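Local coordinates for protein purine nucleoside phosphorylase (Caulobacter vibrioides, PDB 1XFJ) that probably acts as a purine nucleoside phosphorylase, cleaving inosine and methylthioadenosine with phosphate and also deaminating adenosine to inosine, at residues 25-30 / 231-236; 113-118 / 130-135. One frame throughout, in Å; residues are numbered along the deposited sequence.

Contact 1 of 2, residues 25-30 / 231-236; sequences FTRQGG and AEEEWF
Arg27 and Gln28 use three N-H groups to take up three consecutive carbonyls of the facing loop. The backbone N of Arg27 reaches Trp235 O at 2.8 Å, and its NH1 bonds Glu233 O at 2.9 Å, lying in that carbonyl's plane. To get there the arginine chain runs over Trp235 O and bends at chi3 (-57°), which brings NH1 down to the peptide. Gln28 NE2 takes the carbonyl in between, Glu234 O, at 3.0 Å. The acceptor lies close to the amide plane, but NE2 sits above the carbonyl plane, off the lone pairs. The same amide lies over one face of Trp235, its plane only 16° from that of the indole, with NE2 3.3 Å from CZ3 near the rim. Thr26 OG1 lies at the edge of the Trp235 ring, near its plane, 4.0 Å from CE3, while the threonine methyl CG2 meets Phe236 CE1 at 4.0 Å.

Behind this first shell, each loop braces itself. Thr26 OG1, placed between the backbone N and the carbonyl carbon (chi1 72°), accepts from Gln28 N at 3.1 Å. Glu232 O receives both Trp235 N and Phe236 N, tightening the turn that presents the three carbonyls, and Trp235 CB rests over the centre of the Phe236 ring. Farther out, Arg227 pairs with Glu232 and makes a cation-pi contact with Trp235, and Arg241 bonds Phe236 O. This is loop-to-loop docking: an ST turn just after strand 20-25 set against the loop that leads into helix 239-244.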
ATOM      1  N   PHE A  25      -2.082  -0.174   8.763  1.00  3.13           N
ATOM      2  CA  PHE A  25      -1.584   0.383  10.008  1.00  3.64           C
ATOM      3  C   PHE A  25      -1.394   1.890   9.989  1.00  3.13           C
ATOM      4  O   PHE A  25      -1.332   2.515   8.926  1.00  3.10           O
ATOM      5  CB  PHE A  25      -0.284  -0.325  10.398  1.00  3.02           C
ATOM      6  CG  PHE A  25      -0.488  -1.762  10.776  1.00  3.04           C
ATOM      7  CD1 PHE A  25      -0.927  -2.096  12.053  1.00  3.52           C
ATOM      8  CD2 PHE A  25      -0.333  -2.774   9.830  1.00  4.87           C
ATOM      9  CE1 PHE A  25      -1.217  -3.419  12.387  1.00  3.89           C
ATOM     10  CE2 PHE A  25      -0.620  -4.102  10.149  1.00  3.59           C
ATOM     11  CZ  PHE A  25      -1.066  -4.425  11.433  1.00  4.15           C
ATOM     12  N   THR A  26      -1.326   2.466  11.186  1.00  3.41           N
ATOM     13  CA  THR A  26      -1.129   3.897  11.343  1.00  3.58           C
ATOM     14  C   THR A  26       0.287   4.123  11.863  1.00  4.19           C
ATOM     15  O   THR A  26       1.096   3.190  11.922  1.00  4.22           O
ATOM     16  CB  THR A  26      -2.139   4.512  12.345  1.00  3.84           C
ATOM     17  OG1 THR A  26      -1.808   4.104  13.678  1.00  3.85           O
ATOM     18  CG2 THR A  26      -3.560   4.058  12.019  1.00  4.92           C
ATOM     19  N   ARG A  27       0.585   5.360  12.240  1.00  3.15           N
ATOM     20  CA  ARG A  27       1.903   5.700  12.755  1.00  3.05           C
ATOM     21  C   ARG A  27       1.985   5.406  14.251  1.00  3.11           C
ATOM     22  O   ARG A  27       3.063   5.445  14.839  1.00  3.87           O
ATOM     23  CB  ARG A  27       2.191   7.186  12.516  1.00  3.18           C
ATOM     24  CG  ARG A  27       1.314   8.117  13.340  1.00  5.13           C
ATOM     25  CD  ARG A  27       1.655   9.568  13.064  1.00  4.19           C
ATOM     26  NE  ARG A  27       3.063   9.853  13.327  1.00  5.04           N
ATOM     27  CZ  ARG A  27       3.676  10.970  12.953  1.00  5.35           C
ATOM     28  NH1 ARG A  27       3.001  11.908  12.301  1.00  5.68           N
ATOM     29  NH2 ARG A  27       4.965  11.147  13.219  1.00  4.92           N
ATOM     30  N   GLN A  28       0.844   5.097  14.859  1.00  3.10           N
ATOM     31  CA  GLN A  28       0.789   4.835  16.297  1.00  3.07           C
ATOM     32  C   GLN A  28       0.995   3.386  16.744  1.00  3.34           C
ATOM     33  O   GLN A  28       0.687   2.443  16.009  1.00  3.62           O
ATOM     34  CB  GLN A  28      -0.544   5.354  16.853  1.00  3.55           C
ATOM     35  CG  GLN A  28      -0.653   6.873  16.861  1.00  3.95           C
ATOM     36  CD  GLN A  28      -1.939   7.373  17.499  1.00  4.32           C
ATOM     37  OE1 GLN A  28      -2.490   6.732  18.393  1.00  6.36           O
ATOM     38  NE2 GLN A  28      -2.413   8.534  17.053  1.00  3.04           N
ATOM     39  N   GLY A  29       1.539   3.226  17.953  1.00  3.15           N
ATOM     40  CA  GLY A  29       1.756   1.905  18.518  1.00  3.12           C
ATOM     41  C   GLY A  29       3.168   1.346  18.489  1.00  3.92           C
ATOM     42  O   GLY A  29       3.394   0.237  18.976  1.00  3.06           O
ATOM     43  N   GLY A  30       4.111   2.110  17.943  1.00  3.17           N
ATOM     44  CA  GLY A  30       5.488   1.646  17.846  1.00  3.96           C
ATOM     45  C   GLY A  30       6.445   2.189  18.893  1.00  3.06           C
ATOM     46  O   GLY A  30       6.023   2.660  19.947  1.00  3.02           O
ATOM     47  N   ALA A 231      -3.019  14.804   5.175  1.00  6.69           N
ATOM     48  CA  ALA A 231      -3.890  15.624   6.004  1.00  8.09           C
ATOM     49  C   ALA A 231      -3.985  15.210   7.470  1.00  8.41           C
ATOM     50  O   ALA A 231      -4.135  16.066   8.340  1.00  9.80           O
ATOM     51  CB  ALA A 231      -5.282  15.660   5.394  1.00  7.71           C
ATOM     52  N   GLU A 232      -3.902  13.913   7.745  1.00  7.17           N
ATOM     53  CA  GLU A 232      -4.024  13.425   9.120  1.00  7.06           C
ATOM     54  C   GLU A 232      -2.701  13.046   9.770  1.00  5.96           C
ATOM     55  O   GLU A 232      -2.394  11.866   9.934  1.00  6.24           O
ATOM     56  CB  GLU A 232      -4.970  12.225   9.160  1.00  8.87           C
ATOM     57  CG  GLU A 232      -6.317  12.483   8.503  1.00 10.41           C
ATOM     58  CD  GLU A 232      -7.264  11.313   8.662  1.00 12.40           C
ATOM     59  OE1 GLU A 232      -7.675  11.036   9.807  1.00 15.47           O
ATOM     60  OE2 GLU A 232      -7.590  10.670   7.643  1.00 14.88           O
ATOM     61  N   GLU A 233      -1.935  14.059  10.159  1.00  6.77           N
ATOM     62  CA  GLU A 233      -0.641  13.858  10.797  1.00  6.33           C
ATOM     63  C   GLU A 233      -0.765  13.082  12.105  1.00  5.79           C
ATOM     64  O   GLU A 233       0.189  12.451  12.555  1.00  6.45           O
ATOM     65  CB  GLU A 233       0.017  15.220  11.043  1.00  9.60           C
ATOM     66  CG  GLU A 233       1.309  15.176  11.830  1.00 14.25           C
ATOM     67  CD  GLU A 233       1.971  16.537  11.914  1.00 17.74           C
ATOM     68  OE1 GLU A 233       1.256  17.532  12.163  1.00 19.34           O
ATOM     69  OE2 GLU A 233       3.205  16.610  11.735  1.00 19.71           O
ATOM     70  N   GLU A 234      -1.949  13.131  12.706  1.00  5.06           N
ATOM     71  CA  GLU A 234      -2.218  12.429  13.957  1.00  4.71           C
ATOM     72  C   GLU A 234      -2.073  10.922  13.768  1.00  5.64           C
ATOM     73  O   GLU A 234      -1.604  10.211  14.662  1.00  4.95           O
ATOM     74  CB  GLU A 234      -3.644  12.739  14.426  1.00  7.17           C
ATOM     75  CG  GLU A 234      -4.111  11.934  15.641  1.00  7.70           C
ATOM     76  CD  GLU A 234      -5.597  12.103  15.926  1.00 10.65           C
ATOM     77  OE1 GLU A 234      -6.244  12.946  15.266  1.00  7.31           O
ATOM     78  OE2 GLU A 234      -6.124  11.396  16.816  1.00  8.28           O
ATOM     79  N   TRP A 235      -2.465  10.448  12.590  1.00  4.98           N
ATOM     80  CA  TRP A 235      -2.443   9.022  12.299  1.00  6.01           C
ATOM     81  C   TRP A 235      -1.486   8.511  11.232  1.00  5.33           C
ATOM     82  O   TRP A 235      -1.160   7.326  11.229  1.00  3.81           O
ATOM     83  CB  TRP A 235      -3.853   8.566  11.914  1.00  6.56           C
ATOM     84  CG  TRP A 235      -4.870   8.800  12.971  1.00  5.85           C
ATOM     85  CD1 TRP A 235      -5.836   9.765  12.988  1.00  5.76           C
ATOM     86  CD2 TRP A 235      -5.022   8.054  14.180  1.00  4.41           C
ATOM     87  NE1 TRP A 235      -6.586   9.664  14.138  1.00  3.17           N
ATOM     88  CE2 TRP A 235      -6.107   8.622  14.888  1.00  5.59           C
ATOM     89  CE3 TRP A 235      -4.349   6.960  14.737  1.00  5.26           C
ATOM     90  CZ2 TRP A 235      -6.531   8.131  16.124  1.00  5.24           C
ATOM     91  CZ3 TRP A 235      -4.774   6.471  15.968  1.00  3.03           C
ATOM     92  CH2 TRP A 235      -5.855   7.058  16.646  1.00  5.28           C
ATOM     93  N   PHE A 236      -1.030   9.372  10.330  1.00  5.14           N
ATOM     94  CA  PHE A 236      -0.173   8.883   9.251  1.00  3.41           C
ATOM     95  C   PHE A 236       1.098   9.655   8.937  1.00  3.44           C
ATOM     96  O   PHE A 236       1.164  10.871   9.120  1.00  3.26           O
ATOM     97  CB  PHE A 236      -0.999   8.796   7.962  1.00  3.77           C
ATOM     98  CG  PHE A 236      -2.299   8.059   8.126  1.00  3.12           C
ATOM     99  CD1 PHE A 236      -2.313   6.691   8.390  1.00  5.60           C
ATOM    100  CD2 PHE A 236      -3.510   8.738   8.047  1.00  3.13           C
ATOM    101  CE1 PHE A 236      -3.517   6.009   8.576  1.00  3.63           C
ATOM    102  CE2 PHE A 236      -4.722   8.068   8.231  1.00  3.43           C
ATOM    103  CZ  PHE A 236      -4.724   6.701   8.497  1.00  3.45           C
TER

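Contact 2 of 2, residues 113-118 / 130-135; sequences DCAPVL and AHAGWR
The sulfur of Cys114 drops into the notch left by Gly133, which has no side chain: SG lies just 3.3 Å from the glycine CA, a tight fit. Cys114 CB, meanwhile, nudges His131 NE2 at 3.6 Å, approaching the imidazole obliquely. The cysteine thus fills the space between the histidine ring and the bare glycine backbone.

From there the two strands run antiparallel. Ala115 pairs with Ala132 and Val117 with Ala130 as hydrogen-bonded pairs, Ala130 N to Val117 O being the shortest bond at 2.7 Å. At the Cys114 end the pairing is less regular: Ala115 N, 3.0 Å from Ala132 O, stands well above the plane of that carbonyl. Pro116, without an N-H, sits opposite His131 in the non-hydrogen-bonded pair and offers its CA to Ala130 O at 3.4 Å.

On one face, the three alanine methyls make a low surface from which Val117 rises as the one larger bump. Its CB meets Ala130 CB at 4.2 Å and its CG2 leans toward Ala132 CB; Val210 of helix 206-216 packs on Ala115 and Val117. The other face carries Pro116, against Phe24 of the second sheet, and His131, whose ND1 bonds Asp96 OD1. Cys114, His131 and nearby His77 make a cluster consistent with the cysteine-histidine zinc site of the YfiH/LACC1 family, at the open end of the beta hairpin 115-121/126-132 in the alpha-beta-beta-alpha fold.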
ATOM      1  N   ASP A 113       2.096   7.988   1.622  1.00  4.08           N
ATOM      2  CA  ASP A 113       1.418   8.812   0.613  1.00  4.60           C
ATOM      3  C   ASP A 113       0.988   7.932  -0.561  1.00  4.23           C
ATOM      4  O   ASP A 113      -0.113   8.079  -1.078  1.00  3.09           O
ATOM      5  CB  ASP A 113       2.311   9.936   0.085  1.00  5.38           C
ATOM      6  CG  ASP A 113       2.247  11.187   0.940  1.00  5.88           C
ATOM      7  OD1 ASP A 113       1.480  11.213   1.928  1.00  6.26           O
ATOM      8  OD2 ASP A 113       2.967  12.155   0.613  1.00  5.59           O
ATOM      9  N   CYS A 114       1.856   7.023  -0.987  1.00  4.51           N
ATOM     10  CA  CYS A 114       1.502   6.143  -2.090  1.00  5.61           C
ATOM     11  C   CYS A 114       0.369   5.241  -1.630  1.00  5.29           C
ATOM     12  O   CYS A 114       0.154   5.069  -0.432  1.00  4.93           O
ATOM     13  CB  CYS A 114       2.720   5.340  -2.547  1.00  8.69           C
ATOM     14  SG  CYS A 114       3.921   6.415  -3.368  1.00 11.34           S
ATOM     15  N   ALA A 115      -0.360   4.667  -2.579  1.00  3.83           N
ATOM     16  CA  ALA A 115      -1.511   3.841  -2.240  1.00  3.65           C
ATOM     17  C   ALA A 115      -1.270   2.355  -2.039  1.00  3.12           C
ATOM     18  O   ALA A 115      -0.846   1.652  -2.959  1.00  3.09           O
ATOM     19  CB  ALA A 115      -2.595   4.036  -3.293  1.00  4.61           C
ATOM     20  N   PRO A 116      -1.527   1.854  -0.818  1.00  3.07           N
ATOM     21  CA  PRO A 116      -1.331   0.426  -0.572  1.00  3.05           C
ATOM     22  C   PRO A 116      -2.627  -0.259  -1.000  1.00  3.04           C
ATOM     23  O   PRO A 116      -3.710   0.302  -0.834  1.00  3.29           O
ATOM     24  CB  PRO A 116      -1.111   0.365   0.935  1.00  3.87           C
ATOM     25  CG  PRO A 116      -2.018   1.444   1.438  1.00  3.84           C
ATOM     26  CD  PRO A 116      -1.797   2.577   0.440  1.00  3.54           C
ATOM     27  N   VAL A 117      -2.521  -1.453  -1.565  1.00  3.22           N
ATOM     28  CA  VAL A 117      -3.710  -2.173  -1.997  1.00  3.81           C
ATOM     29  C   VAL A 117      -3.689  -3.598  -1.474  1.00  4.24           C
ATOM     30  O   VAL A 117      -2.711  -4.319  -1.653  1.00  4.17           O
ATOM     31  CB  VAL A 117      -3.818  -2.217  -3.540  1.00  3.08           C
ATOM     32  CG1 VAL A 117      -5.150  -2.832  -3.948  1.00  3.07           C
ATOM     33  CG2 VAL A 117      -3.680  -0.815  -4.114  1.00  3.15           C
ATOM     34  N   LEU A 118      -4.775  -3.994  -0.819  1.00  4.74           N
ATOM     35  CA  LEU A 118      -4.891  -5.344  -0.290  1.00  3.87           C
ATOM     36  C   LEU A 118      -5.951  -6.055  -1.121  1.00  4.51           C
ATOM     37  O   LEU A 118      -7.058  -5.539  -1.302  1.00  3.05           O
ATOM     38  CB  LEU A 118      -5.302  -5.304   1.182  1.00  3.83           C
ATOM     39  CG  LEU A 118      -4.331  -4.556   2.102  1.00  4.12           C
ATOM     40  CD1 LEU A 118      -4.846  -4.599   3.538  1.00  5.54           C
ATOM     41  CD2 LEU A 118      -2.948  -5.183   2.011  1.00  3.95           C
ATOM     42  N   ALA A 130      -0.142  -4.770  -2.463  1.00  5.60           N
ATOM     43  CA  ALA A 130       0.571  -4.056  -3.515  1.00  4.11           C
ATOM     44  C   ALA A 130       0.885  -2.614  -3.136  1.00  5.63           C
ATOM     45  O   ALA A 130       0.136  -1.969  -2.403  1.00  4.14           O
ATOM     46  CB  ALA A 130      -0.242  -4.089  -4.809  1.00  5.32           C
ATOM     47  N   HIS A 131       2.012  -2.124  -3.645  1.00  4.75           N
ATOM     48  CA  HIS A 131       2.466  -0.760  -3.400  1.00  4.99           C
ATOM     49  C   HIS A 131       2.209   0.015  -4.686  1.00  5.51           C
ATOM     50  O   HIS A 131       2.915  -0.176  -5.677  1.00  3.09           O
ATOM     51  CB  HIS A 131       3.964  -0.769  -3.079  1.00  5.97           C
ATOM     52  CG  HIS A 131       4.589   0.590  -3.058  1.00  5.88           C
ATOM     53  ND1 HIS A 131       5.712   0.902  -3.795  1.00  6.20           N
ATOM     54  CD2 HIS A 131       4.263   1.714  -2.376  1.00  7.57           C
ATOM     55  CE1 HIS A 131       6.050   2.158  -3.569  1.00  8.69           C
ATOM     56  NE2 HIS A 131       5.188   2.674  -2.711  1.00  7.70           N
ATOM     57  N   ALA A 132       1.192   0.874  -4.676  1.00  3.05           N
ATOM     58  CA  ALA A 132       0.851   1.640  -5.867  1.00  3.06           C
ATOM     59  C   ALA A 132       1.063   3.142  -5.775  1.00  3.40           C
ATOM     60  O   ALA A 132       0.139   3.890  -5.447  1.00  3.00           O
ATOM     61  CB  ALA A 132      -0.594   1.358  -6.278  1.00  3.16           C
ATOM     62  N   GLY A 133       2.284   3.579  -6.059  1.00  3.30           N
ATOM     63  CA  GLY A 133       2.563   5.000  -6.080  1.00  4.42           C
ATOM     64  C   GLY A 133       2.066   5.436  -7.448  1.00  4.61           C
ATOM     65  O   GLY A 133       1.482   4.626  -8.165  1.00  5.67           O
ATOM     66  N   TRP A 134       2.289   6.685  -7.841  1.00  4.96           N
ATOM     67  CA  TRP A 134       1.802   7.107  -9.148  1.00  4.43           C
ATOM     68  C   TRP A 134       2.459   6.325 -10.283  1.00  3.78           C
ATOM     69  O   TRP A 134       1.800   5.971 -11.257  1.00  4.19           O
ATOM     70  CB  TRP A 134       2.005   8.618  -9.362  1.00  4.57           C
ATOM     71  CG  TRP A 134       3.432   9.066  -9.523  1.00  4.48           C
ATOM     72  CD1 TRP A 134       4.247   9.581  -8.554  1.00  3.20           C
ATOM     73  CD2 TRP A 134       4.205   9.047 -10.729  1.00  4.07           C
ATOM     74  NE1 TRP A 134       5.482   9.885  -9.085  1.00  4.99           N
ATOM     75  CE2 TRP A 134       5.481   9.566 -10.418  1.00  4.98           C
ATOM     76  CE3 TRP A 134       3.942   8.641 -12.047  1.00  3.41           C
ATOM     77  CZ2 TRP A 134       6.495   9.690 -11.376  1.00  5.98           C
ATOM     78  CZ3 TRP A 134       4.949   8.762 -12.998  1.00  3.48           C
ATOM     79  CH2 TRP A 134       6.212   9.285 -12.655  1.00  5.17           C
ATOM     80  N   ARG A 135       3.750   6.038 -10.147  1.00  3.03           N
ATOM     81  CA  ARG A 135       4.475   5.314 -11.186  1.00  4.56           C
ATOM     82  C   ARG A 135       3.983   3.880 -11.335  1.00  4.76           C
ATOM     83  O   ARG A 135       3.663   3.441 -12.441  1.00  4.19           O
ATOM     84  CB  ARG A 135       5.980   5.325 -10.896  1.00  3.32           C
ATOM     85  CG  ARG A 135       6.841   4.804 -12.048  1.00  6.25           C
ATOM     86  CD  ARG A 135       8.332   4.859 -11.704  1.00  7.07           C
ATOM     87  NE  ARG A 135       8.817   6.229 -11.535  1.00  9.44           N
ATOM     88  CZ  ARG A 135       9.079   7.067 -12.534  1.00 10.43           C
ATOM     89  NH1 ARG A 135       8.909   6.688 -13.795  1.00 10.26           N
ATOM     90  NH2 ARG A 135       9.514   8.294 -12.269  1.00 12.44           N
TER

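Contact 2 is nested along the chain within the loop closed by contact 1. Their centres lie about 17 Å apart and their nearest atoms about 7 Å, with no direct touch. Contact 2 sits near the centre of the molecule, at the probable metal site; there a beta-mercaptoethanol, probably from the crystallisation liquor, lies about 2 Å from the Cys114 side chain, close enough to be probably bonded to its sulfur as a mixed disulfide. Contact 1 lies farther out, with a glycerol about 3 Å from the side chain of Gln28 and an acetate about 4 Å from that of Trp235. Asp113 links the two indirectly: beside Cys114, it hydrogen-bonds Thr229, Ser238 and the backbone N of Arg240, which flank 231-236 in sequence.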